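Long-range contacts in trafficking protein particle complex subunit 3 (Naegleria fowleri, PDB 6AQ3), which probably serves as a lipid-modified subunit of the TRAPP vesicle-tethering complex, carrying a covalently bound palmitic acid in the crystal: residues K44-V49 / K137-Y142; P125-V130 / C169-D174; L159-C164 / R182-L187. All blocks are in the same frame, centred on the assembly; numbering follows the deposited sequence. Where two conformers were deposited one is given.

Contact 1. Residues K44-V49 / K137-Y142; sequences KDYEDV and KQKRLY
The one polar link across this contact is an ammonium group pointing at a backbone carbonyl: K139 NZ gives a weak hydrogen bond to Y46 O over 3.3 Å, with no carboxylate of the opposite segment as partner. The rest is apolar and centres on V49. Its CG2 touches K139 CD at 3.6 Å, the two side chains crossing at about a right angle, so the lysine lays its methylenes over the valine and carries its charge beyond it to the protein surface. A long aliphatic chain ending in an amine suits such a place. With CG1 anti to the backbone N (chi1 168°), V49 turns this second methyl toward the loop 140-142, where it lies 3.6 Å from L141 CA and 3.8 Å from L141 CB. L141 is buried and touches I52, N53 and L132; the compact branched valine packs a methyl against its backbone and CB.

Both backbones change direction here. D45 to D48 form a type I turn, and D48 is the N-cap of helix 49-75; aspartate is a classic choice for this role because its short side chain bends over to accept, through OD1, from an amide of the first turn, A51 N. On the other segment, R140 has positive phi and leaves helix 134-138 in a Schellman motif. Its side chain leads away from V49, and NH2 donates to Y142 OH at 2.9 Å in the guanidinium plane. N53 then ties the two parts together, its ND2 bonding to R140 O and its OD1 to Y142 N. An aspartate N-cap opening helix 49-75 is thus set against the Schellman end of helix 134-138, within the alpha/beta fold of the TRAPP family.

Contact 2. Residues P125-V130 / C169-D174; sequences PLNDFV and CPLLGD. With EDO (1,2-ethanediol), chain H.
Two turns meet side by side here: a 3-10 turn running into a type II beta turn at N127-V130, and the hairpin loop that joins strands 160-168 and 177-186. L171 carries the contact. Its CD1 lies 3.4 Å from N127 OD1 and 4.1 Å from V130 CG1, while CD2 rests 3.6 Å from V130 O. One leucine fork therefore spans the turn. No hydrogen bond crosses between the segments, so the fit depends on shape. In L171, chi1 (-65°) turns CG toward N127, and chi2 (176°) then spreads CD1 over the amide and CD2 to V130 O; the side chain of V130 crosses it at about a right angle.

N127 suits a place at the edge of the apolar patch. L171 CD1 sits over the face of its amide, leaving the in-plane N-H and carbonyl directions for polar partners. ND2 comes within 4.0 Å of C169 SG, with S144 also touching the side chain. The backbone O of N127 accepts from V130 N to close the type II turn. F129, at the positive-phi position of that turn, points away and packs on R66 of the second subunit. A 1,2-ethanediol, probably from the crystallisation liquor, lies at this subunit boundary beside V130 CG2; its O2 gives a weak hydrogen bond to D128 O, and it is also bound by R66 of the second subunit.

The hairpin loop is braced from within. L172 N and G173 N bond back to the carbonyls of C169 and P170, and G173 has the positive phi for which glycine is well suited. P170, with its ring-fixed phi, fits the 3-10 start. D174 then reaches back across the loop: its OD2 accepts from C169 N, 2.8 Å away, through its anti lone pair, with an N-H...O angle of 161°.

Contact 3. Residues L159-C164 / R182-L187; sequences LMRVEC and RLKEYL. With EDO (1,2-ethanediol), chain O.
R161 and E185 face each other across the antiparallel beta hairpin of strands 160-168 and 177-186, and their side chains form a salt bridge with R161 NE 3.1 Å from E185 OE2. The carboxylate oxygen lies in the guanidinium plane, yet the donor meets it from above the carboxylate plane, the two planes being 84° apart. R161 reaches the bridge through a bend at chi3, while CB of K184 lies over one guanidinium face, toward its rim. Further along the same side of the sheet, R182 NH2 forms a salt bridge with E163 OE2 at 3.0 Å, on the anti lone pair, but with the acceptor tilted from the guanidinium plane. R182 is shared, since its NE makes a salt bridge with E165. Long charged side chains suit this side, where their polar ends can pair across the strands and still meet solvent.

Beneath these pairs, a classic beta bulge sets the register. K184 and E185 both lie opposite R161, and R161 O accepts from both of their amides, at 2.9 Å from K184 N and 3.3 Å from E185 N. R161 N answers to E185 O, and E163 and R182 exchange two further backbone bonds. The strand segments are antiparallel but noticeably twisted.

The other side of the sheet is mainly apolar: M160, V162 and L183 all lean on F85 of helix 85-101. The side chain of M160 is about 4 Å from a bound palmitic acid, so its flexible thioether borders the lipid pocket. Alongside it runs Y186, pointing the same way, with M160 CG 4.1 Å from Y186 CD1; Y186 OH is hydrogen-bonded to F85 N. At the hairpin's end, L159 closes helix 146-157 in a Schellman motif. There L187 N donates to L159 O at 2.7 Å, nearly straight at nitrogen (175°), but from 45° above the carbonyl plane.

Overall arrangement
From the N terminus, helix 25-42 leads to the 44-49 loop, which stays unclosed until 137-142 returns to it 88 residues later. Before that closure the chain passes 125-130, whose partner 169-174 follows the helices and first hairpin strand, so contacts 1 and 2 cross. They also touch: K137 packs on L171, and L141 and Y142 on L172. Contact 3 opens at 159-164, after contact 1 has closed, and crosses contact 2, because the hairpin loop 169-174 lies between its strands. Contacts 1 and 2 thus gather the loops around helix 134-138, whereas contact 3 zips the hairpin's far end, about 28 Å from contact 2 between centres.

Contact 1. Residues K44-V49 / K137-Y142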
loop_
_atom_site.group_PDB
_atom_site.type_symbol
_atom_site.label_atom_id
_atom_site.label_comp_id
_atom_site.label_asym_id
_atom_site.label_seq_id
_atom_site.Cartn_x
_atom_site.Cartn_y
_atom_site.Cartn_z
ATOM N N LYS C 44 6.708 -8.201 -14.426
ATOM C CA LYS C 44 6.605 -8.414 -15.862
ATOM C C LYS C 44 7.978 -8.267 -16.520
ATOM O O LYS C 44 8.252 -8.904 -17.546
ATOM C CB LYS C 44 5.594 -7.449 -16.464
ATOM C CG LYS C 44 4.180 -7.619 -15.886
ATOM C CD LYS C 44 3.162 -6.861 -16.747
ATOM C CE LYS C 44 1.742 -7.027 -16.282
ATOM N NZ LYS C 44 0.796 -6.459 -17.285
ATOM N N ASP C 45 8.844 -7.412 -15.957
ATOM C CA ASP C 45 10.212 -7.220 -16.448
ATOM C C ASP C 45 11.095 -8.309 -15.828
ATOM O O ASP C 45 12.032 -8.056 -15.065
ATOM C CB ASP C 45 10.710 -5.821 -16.114
ATOM N N TYR C 46 10.776 -9.553 -16.201
ATOM C CA TYR C 46 11.365 -10.679 -15.489
ATOM C C TYR C 46 12.860 -10.839 -15.762
ATOM O O TYR C 46 13.533 -11.532 -14.989
ATOM C CB TYR C 46 10.611 -11.980 -15.808
ATOM C CG TYR C 46 10.646 -12.464 -17.252
ATOM C CD1 TYR C 46 11.793 -13.042 -17.785
ATOM C CD2 TYR C 46 9.518 -12.385 -18.062
ATOM C CE1 TYR C 46 11.826 -13.489 -19.082
ATOM C CE2 TYR C 46 9.541 -12.849 -19.369
ATOM C CZ TYR C 46 10.700 -13.396 -19.867
ATOM O OH TYR C 46 10.755 -13.850 -21.157
ATOM N N GLU C 47 13.411 -10.183 -16.777
ATOM C CA GLU C 47 14.807 -10.429 -17.119
ATOM C C GLU C 47 15.791 -9.521 -16.398
ATOM O O GLU C 47 17.002 -9.730 -16.545
ATOM C CB GLU C 47 15.022 -10.341 -18.633
ATOM C CG GLU C 47 15.113 -11.719 -19.311
ATOM C CD GLU C 47 14.368 -11.767 -20.629
ATOM O OE1 GLU C 47 13.538 -10.867 -20.868
ATOM O OE2 GLU C 47 14.607 -12.704 -21.426
ATOM N N ASP C 48 15.319 -8.469 -15.704
ATOM C CA ASP C 48 16.209 -7.579 -14.967
ATOM C C ASP C 48 15.645 -7.405 -13.553
ATOM O O ASP C 48 15.089 -6.375 -13.166
ATOM C CB ASP C 48 16.433 -6.255 -15.698
ATOM C CG ASP C 48 17.547 -5.421 -15.063
ATOM O OD1 ASP C 48 18.126 -5.864 -14.044
ATOM O OD2 ASP C 48 17.903 -4.362 -15.619
ATOM N N VAL C 49 15.765 -8.481 -12.783
ATOM C CA VAL C 49 15.300 -8.503 -11.405
ATOM C C VAL C 49 16.093 -7.518 -10.566
ATOM O O VAL C 49 15.557 -6.899 -9.633
ATOM C CB VAL C 49 15.369 -9.952 -10.871
ATOM C CG1 VAL C 49 15.190 -10.006 -9.370
ATOM C CG2 VAL C 49 14.332 -10.798 -11.584
ATOM N N LYS C 137 13.288 -16.814 -7.620
ATOM C CA LYS C 137 14.109 -17.049 -6.428
ATOM C C LYS C 137 15.583 -17.110 -6.793
ATOM O O LYS C 137 16.426 -16.550 -6.092
ATOM C CB LYS C 137 13.715 -18.351 -5.726
ATOM C CG LYS C 137 12.391 -18.331 -5.006
ATOM C CD LYS C 137 12.028 -19.727 -4.454
ATOM C CE LYS C 137 13.100 -20.239 -3.500
ATOM N NZ LYS C 137 12.655 -21.443 -2.740
ATOM N N GLN C 138 15.908 -17.807 -7.885
ATOM C CA GLN C 138 17.294 -17.944 -8.310
ATOM C C GLN C 138 17.885 -16.589 -8.670
ATOM O O GLN C 138 19.091 -16.367 -8.494
ATOM C CB GLN C 138 17.378 -18.919 -9.489
ATOM N N LYS C 139 17.057 -15.681 -9.187
ATOM C CA LYS C 139 17.486 -14.328 -9.499
ATOM C C LYS C 139 17.510 -13.418 -8.281
ATOM O O LYS C 139 17.894 -12.245 -8.404
ATOM C CB LYS C 139 16.591 -13.744 -10.594
ATOM C CG LYS C 139 16.824 -14.376 -11.975
ATOM C CD LYS C 139 15.847 -13.795 -12.989
ATOM C CE LYS C 139 15.714 -14.657 -14.241
ATOM N NZ LYS C 139 14.277 -14.768 -14.679
ATOM N N ARG C 140 17.119 -13.928 -7.115
ATOM C CA ARG C 140 17.209 -13.202 -5.844
ATOM C C ARG C 140 16.484 -11.852 -5.901
ATOM O O ARG C 140 17.031 -10.801 -5.551
ATOM C CB ARG C 140 18.670 -13.036 -5.400
ATOM C CG ARG C 140 19.218 -14.354 -4.853
ATOM C CD ARG C 140 20.556 -14.265 -4.155
ATOM N NE ARG C 140 20.365 -13.711 -2.815
ATOM C CZ ARG C 140 20.040 -14.434 -1.745
ATOM N NH1 ARG C 140 19.851 -15.748 -1.855
ATOM N NH2 ARG C 140 19.881 -13.848 -0.570
ATOM N N LEU C 141 15.212 -11.892 -6.283
ATOM C CA LEU C 141 14.347 -10.756 -5.998
ATOM C C LEU C 141 14.297 -10.521 -4.497
ATOM O O LEU C 141 14.169 -11.465 -3.707
ATOM C CB LEU C 141 12.930 -11.037 -6.506
ATOM C CG LEU C 141 11.810 -10.117 -6.038
ATOM C CD1 LEU C 141 11.902 -8.796 -6.778
ATOM C CD2 LEU C 141 10.445 -10.803 -6.248
ATOM N N TYR C 142 14.406 -9.263 -4.094
ATOM C CA TYR C 142 14.167 -8.907 -2.698
ATOM C C TYR C 142 12.795 -8.244 -2.640
ATOM O O TYR C 142 12.657 -7.013 -2.725
ATOM C CB TYR C 142 15.282 -8.029 -2.148
ATOM C CG TYR C 142 16.525 -8.819 -1.823
ATOM C CD1 TYR C 142 16.479 -9.874 -0.905
ATOM C CD2 TYR C 142 17.762 -8.495 -2.404
ATOM C CE1 TYR C 142 17.630 -10.606 -0.583
ATOM C CE2 TYR C 142 18.927 -9.224 -2.092
ATOM C CZ TYR C 142 18.844 -10.278 -1.180
ATOM O OH TYR C 142 19.959 -11.009 -0.856
#

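Contact 2. Residues P125-V130 / C169-D174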
loop_
_atom_site.group_PDB
_atom_site.type_symbol
_atom_site.label_atom_id
_atom_site.label_comp_id
_atom_site.label_asym_id
_atom_site.label_seq_id
_atom_site.Cartn_x
_atom_site.Cartn_y
_atom_site.Cartn_z
ATOM N N PRO C 125 4.626 -9.098 7.301
ATOM C CA PRO C 125 3.277 -9.119 6.707
ATOM C C PRO C 125 3.242 -8.860 5.215
ATOM O O PRO C 125 2.312 -9.335 4.550
ATOM C CB PRO C 125 2.533 -8.019 7.477
ATOM C CG PRO C 125 3.609 -7.099 7.956
ATOM C CD PRO C 125 4.771 -8.019 8.290
ATOM N N LEU C 126 4.229 -8.154 4.651
ATOM C CA LEU C 126 4.235 -7.979 3.200
ATOM C C LEU C 126 4.403 -9.309 2.486
ATOM O O LEU C 126 4.003 -9.442 1.325
ATOM C CB LEU C 126 5.343 -7.027 2.760
ATOM C CG LEU C 126 5.439 -5.649 3.397
ATOM C CD1 LEU C 126 6.580 -4.922 2.695
ATOM C CD2 LEU C 126 4.110 -4.869 3.345
ATOM N N ASN C 127 5.020 -10.293 3.143
ATOM C CA ASN C 127 5.297 -11.594 2.536
ATOM C C ASN C 127 4.111 -12.553 2.541
ATOM O O ASN C 127 4.224 -13.629 1.949
ATOM C CB ASN C 127 6.476 -12.275 3.246
ATOM C CG ASN C 127 7.806 -11.703 2.838
ATOM O OD1 ASN C 127 7.877 -10.820 1.991
ATOM N ND2 ASN C 127 8.877 -12.212 3.434
ATOM N N ASP C 128 3.018 -12.217 3.225
ATOM C CA ASP C 128 1.905 -13.148 3.424
ATOM C C ASP C 128 1.334 -13.676 2.110
ATOM O O ASP C 128 1.004 -12.912 1.200
ATOM C CB ASP C 128 0.810 -12.463 4.239
ATOM C CG ASP C 128 1.179 -12.329 5.705
ATOM O OD1 ASP C 128 2.307 -12.731 6.071
ATOM O OD2 ASP C 128 0.360 -11.795 6.481
ATOM N N PHE C 129 1.222 -15.001 2.023
ATOM C CA PHE C 129 0.619 -15.695 0.889
ATOM C C PHE C 129 1.403 -15.482 -0.410
ATOM O O PHE C 129 0.884 -15.729 -1.506
ATOM C CB PHE C 129 -0.842 -15.263 0.712
ATOM C CG PHE C 129 -1.702 -15.511 1.930
ATOM C CD1 PHE C 129 -1.513 -16.637 2.725
ATOM C CD2 PHE C 129 -2.682 -14.599 2.296
ATOM C CE1 PHE C 129 -2.295 -16.859 3.851
ATOM C CE2 PHE C 129 -3.477 -14.818 3.421
ATOM C CZ PHE C 129 -3.279 -15.950 4.200
ATOM N N VAL C 130 2.653 -15.043 -0.312
ATOM C CA VAL C 130 3.501 -14.794 -1.474
ATOM C C VAL C 130 4.377 -16.018 -1.683
ATOM O O VAL C 130 4.908 -16.593 -0.724
ATOM C CB VAL C 130 4.365 -13.529 -1.285
ATOM C CG1 VAL C 130 5.337 -13.351 -2.452
ATOM C CG2 VAL C 130 3.494 -12.303 -1.123
ATOM N N CYS C 169 16.306 -13.462 3.127
ATOM C CA CYS C 169 14.837 -13.372 3.065
ATOM C C CYS C 169 14.240 -14.776 2.976
ATOM O O CYS C 169 14.695 -15.579 2.144
ATOM C CB CYS C 169 14.368 -12.528 1.870
ATOM S SG CYS C 169 12.573 -12.101 1.822
ATOM N N PRO C 170 13.264 -15.112 3.821
ATOM C CA PRO C 170 12.671 -16.464 3.755
ATOM C C PRO C 170 12.015 -16.803 2.424
ATOM O O PRO C 170 11.959 -17.986 2.067
ATOM C CB PRO C 170 11.660 -16.473 4.917
ATOM C CG PRO C 170 11.632 -15.102 5.465
ATOM C CD PRO C 170 12.906 -14.413 5.060
ATOM N N LEU C 171 11.552 -15.822 1.652
ATOM C CA LEU C 171 11.026 -16.156 0.332
ATOM C C LEU C 171 12.080 -16.786 -0.569
ATOM O O LEU C 171 11.726 -17.450 -1.550
ATOM C CB LEU C 171 10.455 -14.914 -0.371
ATOM C CG LEU C 171 9.236 -14.263 0.280
ATOM C CD1 LEU C 171 8.860 -13.005 -0.469
ATOM C CD2 LEU C 171 8.082 -15.268 0.282
ATOM N N LEU C 172 13.361 -16.576 -0.277
ATOM C CA LEU C 172 14.447 -17.170 -1.038
ATOM C C LEU C 172 15.015 -18.405 -0.361
ATOM O O LEU C 172 16.047 -18.916 -0.798
ATOM C CB LEU C 172 15.556 -16.132 -1.256
ATOM C CG LEU C 172 15.135 -14.746 -1.780
ATOM C CD1 LEU C 172 16.226 -13.758 -1.532
ATOM C CD2 LEU C 172 14.813 -14.781 -3.272
ATOM N N GLY C 173 14.342 -18.920 0.661
ATOM C CA GLY C 173 14.790 -20.100 1.371
ATOM C C GLY C 173 15.655 -19.834 2.575
ATOM O O GLY C 173 16.142 -20.795 3.188
ATOM N N ASP C 174 15.838 -18.571 2.959
ATOM C CA ASP C 174 16.613 -18.254 4.150
ATOM C C ASP C 174 15.764 -18.471 5.400
ATOM O O ASP C 174 14.532 -18.501 5.348
ATOM C CB ASP C 174 17.127 -16.813 4.083
ATOM C CG ASP C 174 18.051 -16.579 2.895
ATOM O OD1 ASP C 174 18.878 -17.470 2.626
ATOM O OD2 ASP C 174 17.927 -15.540 2.206
HETATM C C1 EDO H . 0.224 -10.938 -1.218
HETATM O O1 EDO H . -0.360 -10.145 -2.255
HETATM C C2 EDO H . 0.285 -10.136 0.076
HETATM O O2 EDO H . -0.828 -10.488 0.910
#

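Contact 3. Residues L159-C164 / R182-L187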
loop_
_atom_site.group_PDB
_atom_site.type_symbol
_atom_site.label_atom_id
_atom_site.label_comp_id
_atom_site.label_asym_id
_atom_site.label_seq_id
_atom_site.Cartn_x
_atom_site.Cartn_y
_atom_site.Cartn_z
ATOM N N LEU C 159 20.683 13.455 8.715
ATOM C CA LEU C 159 22.052 13.811 8.324
ATOM C C LEU C 159 23.011 12.629 8.394
ATOM O O LEU C 159 24.177 12.773 8.764
ATOM C CB LEU C 159 22.586 14.991 9.145
ATOM C CG LEU C 159 21.723 16.250 9.102
ATOM C CD1 LEU C 159 22.501 17.424 9.654
ATOM C CD2 LEU C 159 21.218 16.549 7.697
ATOM N N MET C 160 22.522 11.455 8.027
ATOM C CA MET C 160 23.355 10.271 7.910
ATOM C C MET C 160 23.189 9.705 6.512
ATOM O O MET C 160 22.064 9.440 6.079
ATOM C CB MET C 160 22.989 9.217 8.949
ATOM C CG MET C 160 23.078 9.694 10.354
ATOM S SD MET C 160 22.650 8.319 11.410
ATOM C CE MET C 160 22.289 9.160 12.954
ATOM N N ARG C 161 24.291 9.582 5.789
ATOM C CA ARG C 161 24.284 8.879 4.520
ATOM C C ARG C 161 24.605 7.421 4.800
ATOM O O ARG C 161 25.698 7.103 5.283
ATOM C CB ARG C 161 25.286 9.469 3.529
ATOM C CG ARG C 161 25.203 8.837 2.118
ATOM C CD ARG C 161 25.802 9.753 1.070
ATOM N NE ARG C 161 27.246 9.897 1.280
ATOM C CZ ARG C 161 28.173 9.013 0.916
ATOM N NH1 ARG C 161 27.821 7.883 0.313
ATOM N NH2 ARG C 161 29.458 9.256 1.169
ATOM N N VAL C 162 23.649 6.538 4.523
ATOM C CA VAL C 162 23.826 5.125 4.820
ATOM C C VAL C 162 23.598 4.316 3.553
ATOM O O VAL C 162 22.967 4.771 2.597
ATOM C CB VAL C 162 22.879 4.634 5.943
ATOM C CG1 VAL C 162 23.037 5.481 7.208
ATOM C CG2 VAL C 162 21.414 4.614 5.446
ATOM N N GLU C 163 24.141 3.102 3.558
ATOM C CA GLU C 163 23.807 2.072 2.588
ATOM C C GLU C 163 23.055 0.970 3.333
ATOM O O GLU C 163 23.443 0.574 4.441
ATOM C CB GLU C 163 25.067 1.531 1.910
ATOM C CG GLU C 163 25.601 2.449 0.809
ATOM C CD GLU C 163 26.950 2.002 0.255
ATOM O OE1 GLU C 163 27.663 2.838 -0.325
ATOM O OE2 GLU C 163 27.326 0.834 0.446
ATOM N N CYS C 164 21.960 0.504 2.751
ATOM C CA CYS C 164 21.059 -0.430 3.417
ATOM C C CYS C 164 20.561 -1.449 2.400
ATOM O O CYS C 164 19.884 -1.075 1.432
ATOM C CB CYS C 164 19.889 0.323 4.055
ATOM S SG CYS C 164 18.740 -0.752 4.900
ATOM N N ARG C 182 24.703 0.233 6.958
ATOM C CA ARG C 182 26.094 0.673 7.055
ATOM C C ARG C 182 26.197 2.188 6.907
ATOM O O ARG C 182 25.624 2.768 5.981
ATOM C CB ARG C 182 26.953 -0.031 6.001
ATOM C CG ARG C 182 26.965 -1.539 6.223
ATOM C CD ARG C 182 27.787 -2.333 5.226
ATOM N NE ARG C 182 27.144 -2.382 3.913
ATOM C CZ ARG C 182 27.531 -1.681 2.852
ATOM N NH1 ARG C 182 28.587 -0.865 2.932
ATOM N NH2 ARG C 182 26.863 -1.815 1.704
ATOM N N LEU C 183 26.913 2.823 7.839
ATOM C CA LEU C 183 27.141 4.264 7.790
ATOM C C LEU C 183 28.274 4.620 6.825
ATOM O O LEU C 183 29.389 4.098 6.939
ATOM C CB LEU C 183 27.477 4.794 9.183
ATOM C CG LEU C 183 27.923 6.256 9.188
ATOM C CD1 LEU C 183 26.702 7.127 8.939
ATOM C CD2 LEU C 183 28.605 6.644 10.498
ATOM N N LYS C 184 27.989 5.517 5.883
ATOM C CA LYS C 184 28.973 6.028 4.929
ATOM C C LYS C 184 29.567 7.359 5.359
ATOM O O LYS C 184 30.789 7.530 5.339
ATOM C CB LYS C 184 28.334 6.150 3.540
ATOM C CG LYS C 184 28.163 4.811 2.850
ATOM C CD LYS C 184 29.563 4.203 2.754
ATOM C CE LYS C 184 29.596 2.721 2.482
ATOM N NZ LYS C 184 31.031 2.329 2.353
ATOM N N GLU C 185 28.731 8.297 5.785
ATOM C CA GLU C 185 29.253 9.541 6.318
ATOM C C GLU C 185 28.139 10.267 7.043
ATOM O O GLU C 185 26.964 10.156 6.676
ATOM C CB GLU C 185 29.850 10.449 5.232
ATOM C CG GLU C 185 28.843 11.114 4.316
ATOM C CD GLU C 185 29.501 11.966 3.245
ATOM O OE1 GLU C 185 30.727 12.213 3.325
ATOM O OE2 GLU C 185 28.789 12.366 2.302
ATOM N N TYR C 186 28.532 11.013 8.074
ATOM C CA TYR C 186 27.645 11.967 8.707
ATOM C C TYR C 186 27.598 13.206 7.828
ATOM O O TYR C 186 28.638 13.686 7.371
ATOM C CB TYR C 186 28.159 12.329 10.097
ATOM C CG TYR C 186 28.010 11.237 11.130
ATOM C CD1 TYR C 186 26.755 10.871 11.605
ATOM C CD2 TYR C 186 29.128 10.616 11.674
ATOM C CE1 TYR C 186 26.615 9.905 12.574
ATOM C CE2 TYR C 186 28.999 9.640 12.643
ATOM C CZ TYR C 186 27.735 9.290 13.093
ATOM O OH TYR C 186 27.595 8.321 14.067
ATOM N N LEU C 187 26.402 13.698 7.554
ATOM C CA LEU C 187 26.260 14.805 6.623
ATOM C C LEU C 187 26.327 16.134 7.362
ATOM O O LEU C 187 26.210 16.197 8.588
ATOM C CB LEU C 187 24.951 14.672 5.846
ATOM C CG LEU C 187 24.880 13.383 5.020
ATOM C CD1 LEU C 187 23.444 13.052 4.630
ATOM C CD2 LEU C 187 25.776 13.467 3.788
HETATM C C1 EDO O . 28.460 4.931 15.984
HETATM O O1 EDO O . 27.175 5.557 16.120
HETATM C C2 EDO O . 29.088 5.253 14.631
HETATM O O2 EDO O . 29.223 6.670 14.482
#